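Local coordinates for protein RnfH (Haemophilus influenzae, PDB 2HJ1) that is of unknown function but belongs to the ubiquitin-like RnfH family and forms a domain-swapped dimer in the crystal, at residues B[40-43]-B[47-50]; B[16-21]-B[25-30]; B[45-48]-B[53-56]. One frame throughout, in Å; residues are numbered along the deposited sequence.

How the contacts relate
All three contacts meet at I47. Contact 2 is the 16-21/25-30 hairpin; contact 1 sets helix 47-50 against helix 38-45, and contact 3 brings the following loop, 53-56, back to it. Contacts 1 and 3 have centres about 4 Å apart and share I47 and L48, while contact 2 is centred about 11 Å from each. I47 CD1 rests 3.7 Å from Y19 CB of the hairpin, and I42 CG2 lies 3.8 Å from L56 CD2. A sulfate, probably from the crystallisation liquor, accepts a hydrogen bond from Q50 and comes within about 3 Å of the F21 side chain, nearest atoms. The second subunit touches all three contacts.

Contact 1. Residues B[40-43]-B[47-50]; sequences TAIT and ILSQ. With SO4 (sulfate ion), chain F.
I42 meets I47 and L48 through methyls, and the flat side-chain group of these two segments, the Q50 amide, stands apart at the far end of helix 47-50. It leans on Y26 of the hairpin, and its NE2 gives a hydrogen bond to O2 of the sulfate, 3.0 Å long and almost straight at 173°. The rest is aliphatic. I42 carries CG2 anti to its backbone N, which aims that methyl at the next helix, where it touches two partners: I47 CG2 at 3.8 Å and L48 CD2 at 3.9 Å. L48 reaches back toward helix 38-45 and spreads its two methyls over neighbouring residues, for its CD1 also lies 4.0 Å from T43 CG2, with the T43 and L48 side chains alongside each other and pointing the same way. T43 OG1 is occupied elsewhere, bonded to the carbonyl of Q39 one turn back. No direct hydrogen bond joins the segments, but a water bridges the break: it donates to I42 O at 2.9 Å and accepts from L48 N at 2.9 Å. The methyl cluster continues into the second subunit, whose I80 packs on I42 and I82 on I47. Two short helices following a beta hairpin and packed against its sheet are consistent with the ubiquitin-like beta-grasp fold of this family.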
loop_
_atom_site.group_PDB
_atom_site.type_symbol
_atom_site.label_atom_id
_atom_site.label_comp_id
_atom_site.label_asym_id
_atom_site.label_seq_id
_atom_site.Cartn_x
_atom_site.Cartn_y
_atom_site.Cartn_z
ATOM N N THR B 40 -3.317 -11.825 -12.589
ATOM C CA THR B 40 -4.300 -12.914 -12.475
ATOM C C THR B 40 -5.472 -12.591 -11.539
ATOM O O THR B 40 -6.618 -12.903 -11.841
ATOM C CB THR B 40 -3.607 -14.242 -12.032
ATOM O OG1 THR B 40 -2.479 -14.488 -12.914
ATOM C CG2 THR B 40 -4.577 -15.401 -12.109
ATOM N N ALA B 41 -5.188 -11.985 -10.389
ATOM C CA ALA B 41 -6.275 -11.556 -9.446
ATOM C C ALA B 41 -7.219 -10.597 -10.183
ATOM O O ALA B 41 -8.415 -10.770 -10.180
ATOM C CB ALA B 41 -5.678 -10.886 -8.248
ATOM N N ILE B 42 -6.667 -9.612 -10.864
ATOM C CA ILE B 42 -7.512 -8.658 -11.551
ATOM C C ILE B 42 -8.365 -9.367 -12.619
ATOM O O ILE B 42 -9.601 -9.240 -12.668
ATOM C CB ILE B 42 -6.690 -7.494 -12.166
ATOM C CG1 ILE B 42 -5.942 -6.712 -11.072
ATOM C CG2 ILE B 42 -7.617 -6.516 -12.977
ATOM C CD1 ILE B 42 -4.947 -5.632 -11.632
ATOM N N THR B 43 -7.722 -10.138 -13.492
ATOM C CA THR B 43 -8.494 -10.741 -14.597
ATOM C C THR B 43 -9.514 -11.779 -14.106
ATOM O O THR B 43 -10.584 -11.917 -14.690
ATOM C CB THR B 43 -7.551 -11.358 -15.677
ATOM O OG1 THR B 43 -6.705 -12.325 -15.059
ATOM C CG2 THR B 43 -6.652 -10.303 -16.276
ATOM N N ILE B 47 -13.797 -7.685 -12.306
ATOM C CA ILE B 47 -13.792 -6.204 -12.315
ATOM C C ILE B 47 -13.710 -5.665 -13.764
ATOM O O ILE B 47 -14.310 -4.632 -14.082
ATOM C CB ILE B 47 -12.674 -5.599 -11.425
ATOM C CG1 ILE B 47 -12.899 -4.093 -11.211
ATOM C CG2 ILE B 47 -11.241 -5.804 -12.010
ATOM C CD1 ILE B 47 -11.818 -3.440 -10.448
ATOM N N LEU B 48 -13.000 -6.382 -14.643
ATOM C CA LEU B 48 -12.854 -5.903 -16.017
ATOM C C LEU B 48 -14.148 -6.019 -16.798
ATOM O O LEU B 48 -14.352 -5.241 -17.696
ATOM C CB LEU B 48 -11.710 -6.587 -16.768
ATOM C CG LEU B 48 -10.366 -6.553 -16.073
ATOM C CD1 LEU B 48 -9.382 -7.428 -16.864
ATOM C CD2 LEU B 48 -9.850 -5.142 -15.876
ATOM N N SER B 49 -15.020 -6.965 -16.443
ATOM C CA SER B 49 -16.390 -7.008 -17.026
ATOM C C SER B 49 -17.305 -5.891 -16.513
ATOM O O SER B 49 -18.074 -5.299 -17.283
ATOM C CB SER B 49 -17.041 -8.378 -16.795
ATOM O OG SER B 49 -16.154 -9.390 -17.278
ATOM N N GLN B 50 -17.218 -5.582 -15.219
ATOM C CA GLN B 50 -18.024 -4.526 -14.651
ATOM C C GLN B 50 -17.557 -3.152 -15.161
ATOM O O GLN B 50 -18.370 -2.258 -15.376
ATOM C CB GLN B 50 -17.958 -4.587 -13.119
ATOM C CG GLN B 50 -18.879 -3.563 -12.426
ATOM C CD GLN B 50 -18.881 -3.722 -10.928
ATOM O OE1 GLN B 50 -18.250 -4.642 -10.388
ATOM N NE2 GLN B 50 -19.568 -2.821 -10.238
HETATM S S SO4 F . -22.057 -0.052 -11.170
HETATM O O1 SO4 F . -22.315 -0.775 -9.934
HETATM O O2 SO4 F . -20.992 -0.738 -11.908
HETATM O O3 SO4 F . -23.270 -0.021 -12.003
HETATM O O4 SO4 F . -21.748 1.320 -10.779
HETATM O O HOH W 1 -11.928 -9.084 -14.315
#

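Contact 2. Residues B[16-21]-B[25-30]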
loop_
_atom_site.group_PDB
_atom_site.type_symbol
_atom_site.label_atom_id
_atom_site.label_comp_id
_atom_site.label_asym_id
_atom_site.label_seq_id
_atom_site.Cartn_x
_atom_site.Cartn_y
_atom_site.Cartn_z
ATOM N N GLU B 16 -7.139 -7.667 -1.538
ATOM C CA GLU B 16 -8.192 -6.748 -1.925
ATOM C C GLU B 16 -7.959 -6.127 -3.279
ATOM O O GLU B 16 -6.816 -5.973 -3.715
ATOM C CB GLU B 16 -8.380 -5.639 -0.878
ATOM C CG GLU B 16 -8.801 -6.154 0.499
ATOM C CD GLU B 16 -8.877 -5.020 1.521
ATOM O OE1 GLU B 16 -7.876 -4.298 1.686
ATOM O OE2 GLU B 16 -9.960 -4.820 2.123
ATOM N N ILE B 17 -9.045 -5.745 -3.944
ATOM C CA ILE B 17 -8.957 -4.942 -5.163
ATOM C C ILE B 17 -9.840 -3.732 -5.010
ATOM O O ILE B 17 -10.993 -3.869 -4.565
ATOM C CB ILE B 17 -9.383 -5.774 -6.414
ATOM C CG1 ILE B 17 -8.429 -6.950 -6.557
ATOM C CG2 ILE B 17 -9.305 -4.936 -7.701
ATOM C CD1 ILE B 17 -8.936 -7.972 -7.604
ATOM N N ALA B 18 -9.309 -2.555 -5.369
ATOM C CA ALA B 18 -10.029 -1.284 -5.218
ATOM C C ALA B 18 -9.997 -0.529 -6.534
ATOM O O ALA B 18 -8.986 -0.533 -7.228
ATOM C CB ALA B 18 -9.378 -0.395 -4.113
ATOM N N TYR B 19 -11.093 0.135 -6.837
ATOM C CA TYR B 19 -11.190 0.932 -8.031
ATOM C C TYR B 19 -12.284 1.940 -7.771
ATOM O O TYR B 19 -13.399 1.565 -7.414
ATOM C CB TYR B 19 -11.570 0.049 -9.237
ATOM C CG TYR B 19 -11.747 0.802 -10.550
ATOM C CD1 TYR B 19 -10.659 1.410 -11.213
ATOM C CD2 TYR B 19 -12.986 0.873 -11.136
ATOM C CE1 TYR B 19 -10.845 2.115 -12.443
ATOM C CE2 TYR B 19 -13.171 1.543 -12.369
ATOM C CZ TYR B 19 -12.116 2.152 -12.993
ATOM O OH TYR B 19 -12.375 2.771 -14.196
ATOM N N ALA B 20 -12.024 3.212 -8.013
ATOM C CA ALA B 20 -12.992 4.216 -7.531
ATOM C C ALA B 20 -13.888 4.728 -8.630
ATOM O O ALA B 20 -13.590 5.709 -9.275
ATOM C CB ALA B 20 -12.315 5.354 -6.851
ATOM N N PHE B 21 -14.995 4.033 -8.834
ATOM C CA PHE B 21 -15.984 4.439 -9.786
ATOM C C PHE B 21 -16.713 5.548 -9.049
ATOM O O PHE B 21 -17.430 5.274 -8.056
ATOM C CB PHE B 21 -16.887 3.257 -10.103
ATOM C CG PHE B 21 -17.938 3.535 -11.135
ATOM C CD1 PHE B 21 -19.288 3.417 -10.811
ATOM C CD2 PHE B 21 -17.579 3.855 -12.466
ATOM C CE1 PHE B 21 -20.270 3.629 -11.784
ATOM C CE2 PHE B 21 -18.560 4.064 -13.436
ATOM C CZ PHE B 21 -19.906 3.958 -13.080
ATOM N N TYR B 25 -17.964 3.125 -5.489
ATOM C CA TYR B 25 -16.651 2.527 -5.373
ATOM C C TYR B 25 -16.712 0.975 -5.513
ATOM O O TYR B 25 -17.621 0.326 -5.010
ATOM C CB TYR B 25 -16.151 2.872 -3.976
ATOM C CG TYR B 25 -15.986 4.361 -3.681
ATOM C CD1 TYR B 25 -15.773 5.297 -4.728
ATOM C CD2 TYR B 25 -15.935 4.830 -2.355
ATOM C CE1 TYR B 25 -15.575 6.667 -4.448
ATOM C CE2 TYR B 25 -15.731 6.200 -2.065
ATOM C CZ TYR B 25 -15.566 7.104 -3.119
ATOM O OH TYR B 25 -15.342 8.443 -2.846
ATOM N N TYR B 26 -15.689 0.405 -6.108
ATOM C CA TYR B 26 -15.449 -1.035 -6.057
ATOM C C TYR B 26 -14.377 -1.315 -5.047
ATOM O O TYR B 26 -13.256 -0.830 -5.202
ATOM C CB TYR B 26 -14.977 -1.500 -7.442
ATOM C CG TYR B 26 -14.692 -2.990 -7.559
ATOM C CD1 TYR B 26 -15.612 -3.845 -8.179
ATOM C CD2 TYR B 26 -13.488 -3.528 -7.076
ATOM C CE1 TYR B 26 -15.319 -5.223 -8.355
ATOM C CE2 TYR B 26 -13.215 -4.895 -7.191
ATOM C CZ TYR B 26 -14.133 -5.724 -7.821
ATOM O OH TYR B 26 -13.819 -7.043 -7.981
ATOM N N LEU B 27 -14.702 -2.126 -4.036
ATOM C CA LEU B 27 -13.791 -2.492 -2.977
ATOM C C LEU B 27 -14.133 -3.916 -2.534
ATOM O O LEU B 27 -15.102 -4.114 -1.830
ATOM C CB LEU B 27 -13.966 -1.506 -1.809
ATOM C CG LEU B 27 -13.523 -0.014 -1.729
ATOM C CD1 LEU B 27 -12.570 0.527 -2.760
ATOM C CD2 LEU B 27 -14.619 1.050 -1.448
ATOM N N LYS B 28 -13.332 -4.893 -2.915
ATOM C CA LYS B 28 -13.647 -6.310 -2.654
ATOM C C LYS B 28 -12.435 -7.066 -2.184
ATOM O O LYS B 28 -11.346 -6.850 -2.677
ATOM C CB LYS B 28 -14.222 -7.012 -3.906
ATOM C CG LYS B 28 -15.542 -6.407 -4.322
ATOM C CD LYS B 28 -16.503 -7.391 -4.837
ATOM C CE LYS B 28 -17.807 -6.720 -5.168
ATOM N NZ LYS B 28 -18.585 -7.432 -6.282
ATOM N N SER B 29 -12.659 -7.964 -1.234
ATOM C CA SER B 29 -11.657 -8.833 -0.712
ATOM C C SER B 29 -11.944 -10.245 -1.250
ATOM O O SER B 29 -13.115 -10.632 -1.376
ATOM C CB SER B 29 -11.693 -8.766 0.852
ATOM O OG SER B 29 -10.806 -9.722 1.381
ATOM N N PHE B 30 -10.883 -10.977 -1.615
ATOM C CA PHE B 30 -10.987 -12.349 -2.142
ATOM C C PHE B 30 -10.010 -13.238 -1.445
ATOM O O PHE B 30 -8.914 -12.824 -1.114
ATOM C CB PHE B 30 -10.669 -12.420 -3.659
ATOM C CG PHE B 30 -11.632 -11.631 -4.512
ATOM C CD1 PHE B 30 -12.846 -12.171 -4.865
ATOM C CD2 PHE B 30 -11.331 -10.320 -4.901
ATOM C CE1 PHE B 30 -13.780 -11.428 -5.621
ATOM C CE2 PHE B 30 -12.238 -9.570 -5.666
ATOM C CZ PHE B 30 -13.448 -10.122 -6.028
#
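Y26 lays the CD2 and CE2 side of its ring across I17, the two side chains crossing at a slant: CE2 lies 3.9 Å from I17 CG2, and CD2 sits 3.6 Å from I17 O, which lies at the ring edge, near its plane. The two residues belong to the beta hairpin that opens the ubiquitin-like fold, strands 12-19 and 26-33; its segments 16-19 and 26-30 run antiparallel at 177° with axes 4.7 Å apart at closest approach. I17/K28 and Y19/Y26 are the hydrogen-bonded pairs, each closed by two backbone bonds; E16/S29 and A18/L27 are non-hydrogen-bonded pairs. There the CA hydrogens of E16 and A18 point at the carbonyl oxygens of K28 and Y26.

I17, Y19, Y26 and K28 send their side chains to one face of the sheet, where I47 covers I17, Y19 and Y26, and S45 covers I17 and Y26 as well. Y26 has CG anti to its backbone N (chi1 -180°), and from there its ring runs along the strand toward F30: K28 CG lies 3.8 Å above one face, offset toward the rim, and the OH meets the F30 ring at its edge, in plane. F30 in turn takes I17 CD1 obliquely. Y19 swings its ring away from Y26, toward F51 and I54. Along its other edge, strand 16-19 pairs in parallel with a strand of the second subunit, whose I80 and I82 pack on I17 and Y19, so the sheet crosses the dimer interface, as expected of a domain swap. On the opposite face from Y26 the closest side-chain meeting is A18 CB against L27 CD1, at 3.6 Å.

Contact 3. Residues B[45-48]-B[53-56]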
loop_
_atom_site.group_PDB
_atom_site.type_symbol
_atom_site.label_atom_id
_atom_site.label_comp_id
_atom_site.label_asym_id
_atom_site.label_seq_id
_atom_site.Cartn_x
_atom_site.Cartn_y
_atom_site.Cartn_z
ATOM N N SER B 45 -11.193 -11.672 -11.124
ATOM C CA SER B 45 -12.213 -11.053 -10.230
ATOM C C SER B 45 -13.539 -10.713 -10.891
ATOM O O SER B 45 -14.598 -10.721 -10.248
ATOM C CB SER B 45 -11.608 -9.793 -9.537
ATOM O OG SER B 45 -11.434 -8.750 -10.480
ATOM N N GLY B 46 -13.494 -10.354 -12.169
ATOM C CA GLY B 46 -14.692 -9.864 -12.858
ATOM C C GLY B 46 -14.736 -8.350 -12.960
ATOM O O GLY B 46 -15.609 -7.767 -13.629
ATOM N N ILE B 47 -13.797 -7.685 -12.306
ATOM C CA ILE B 47 -13.792 -6.204 -12.315
ATOM C C ILE B 47 -13.710 -5.665 -13.764
ATOM O O ILE B 47 -14.310 -4.632 -14.082
ATOM C CB ILE B 47 -12.674 -5.599 -11.425
ATOM C CG1 ILE B 47 -12.899 -4.093 -11.211
ATOM C CG2 ILE B 47 -11.241 -5.804 -12.010
ATOM C CD1 ILE B 47 -11.818 -3.440 -10.448
ATOM N N LEU B 48 -13.000 -6.382 -14.643
ATOM C CA LEU B 48 -12.854 -5.903 -16.017
ATOM C C LEU B 48 -14.148 -6.019 -16.798
ATOM O O LEU B 48 -14.352 -5.241 -17.696
ATOM C CB LEU B 48 -11.710 -6.587 -16.768
ATOM C CG LEU B 48 -10.366 -6.553 -16.073
ATOM C CD1 LEU B 48 -9.382 -7.428 -16.864
ATOM C CD2 LEU B 48 -9.850 -5.142 -15.876
ATOM N N GLU B 53 -13.967 0.072 -19.276
ATOM C CA GLU B 53 -13.012 1.154 -19.485
ATOM C C GLU B 53 -11.639 0.924 -18.842
ATOM O O GLU B 53 -10.707 1.612 -19.184
ATOM C CB GLU B 53 -13.567 2.480 -18.968
ATOM C CG GLU B 53 -13.800 2.435 -17.424
ATOM C CD GLU B 53 -15.248 2.097 -17.029
ATOM O OE1 GLU B 53 -15.812 2.863 -16.226
ATOM O OE2 GLU B 53 -15.846 1.123 -17.511
ATOM N N ILE B 54 -11.486 -0.043 -17.943
ATOM C CA ILE B 54 -10.156 -0.318 -17.365
ATOM C C ILE B 54 -9.264 -0.958 -18.462
ATOM O O ILE B 54 -9.677 -1.928 -19.099
ATOM C CB ILE B 54 -10.221 -1.265 -16.150
ATOM C CG1 ILE B 54 -10.902 -0.585 -14.934
ATOM C CG2 ILE B 54 -8.809 -1.780 -15.748
ATOM C CD1 ILE B 54 -11.167 -1.598 -13.761
ATOM N N ASP B 55 -8.066 -0.410 -18.672
ATOM C CA ASP B 55 -7.087 -0.978 -19.649
ATOM C C ASP B 55 -5.856 -1.326 -18.859
ATOM O O ASP B 55 -5.093 -0.432 -18.472
ATOM C CB ASP B 55 -6.778 0.068 -20.718
ATOM C CG ASP B 55 -5.816 -0.423 -21.813
ATOM O OD1 ASP B 55 -5.133 -1.455 -21.642
ATOM O OD2 ASP B 55 -5.743 0.252 -22.867
ATOM N N LEU B 56 -5.660 -2.618 -18.601
ATOM C CA LEU B 56 -4.479 -3.082 -17.857
ATOM C C LEU B 56 -3.141 -2.816 -18.535
ATOM O O LEU B 56 -2.104 -2.839 -17.868
ATOM C CB LEU B 56 -4.570 -4.590 -17.536
ATOM C CG LEU B 56 -5.687 -4.994 -16.564
ATOM C CD1 LEU B 56 -5.575 -6.465 -16.258
ATOM C CD2 LEU B 56 -5.639 -4.137 -15.227
#
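I47 sends CG1 anti to its backbone N (chi1 -167°), whereas I54 turns CG1 anti to its own carbonyl carbon (chi1 -69°); both then run on extended, and their side chains cross at about a right angle with CD1 of I47 3.8 Å from CD1 of I54. The same torsion leaves I54 CG2 anti to its backbone N, aimed at the helix, where it meets L48 CD2 at 3.5 Å, a tight methyl contact. The other methyl of L48, CD1, touches L56 CD1 at 4.0 Å. L48 is thus forked between I54 and L56, one methyl to each, and crosses both side chains nearly at right angles. No hydrogen bond spans the two segments; they meet through aliphatic carbon.

The start of the short helix is tied down just ahead of I47. S45 OG accepts from I47 N at 3.2 Å and 165°, an ST turn, and the same hydroxyl is bonded to I42 O in helix 38-45. Between S45 and I47, G46 leaves helical angles with positive phi and takes the N-cap position of helix 47-50, so the chain turns here without a longer linker. On the hairpin side Y19 touches both I47 and I54, and I82 of the second subunit packs on the same two isoleucines. A short helix and the irregular loop after it, joined in this way, cover part of the hydrophobic core, consistent with the ubiquitin-like fold of the family; in this domain-swapped dimer the second subunit contributes to that core through I82.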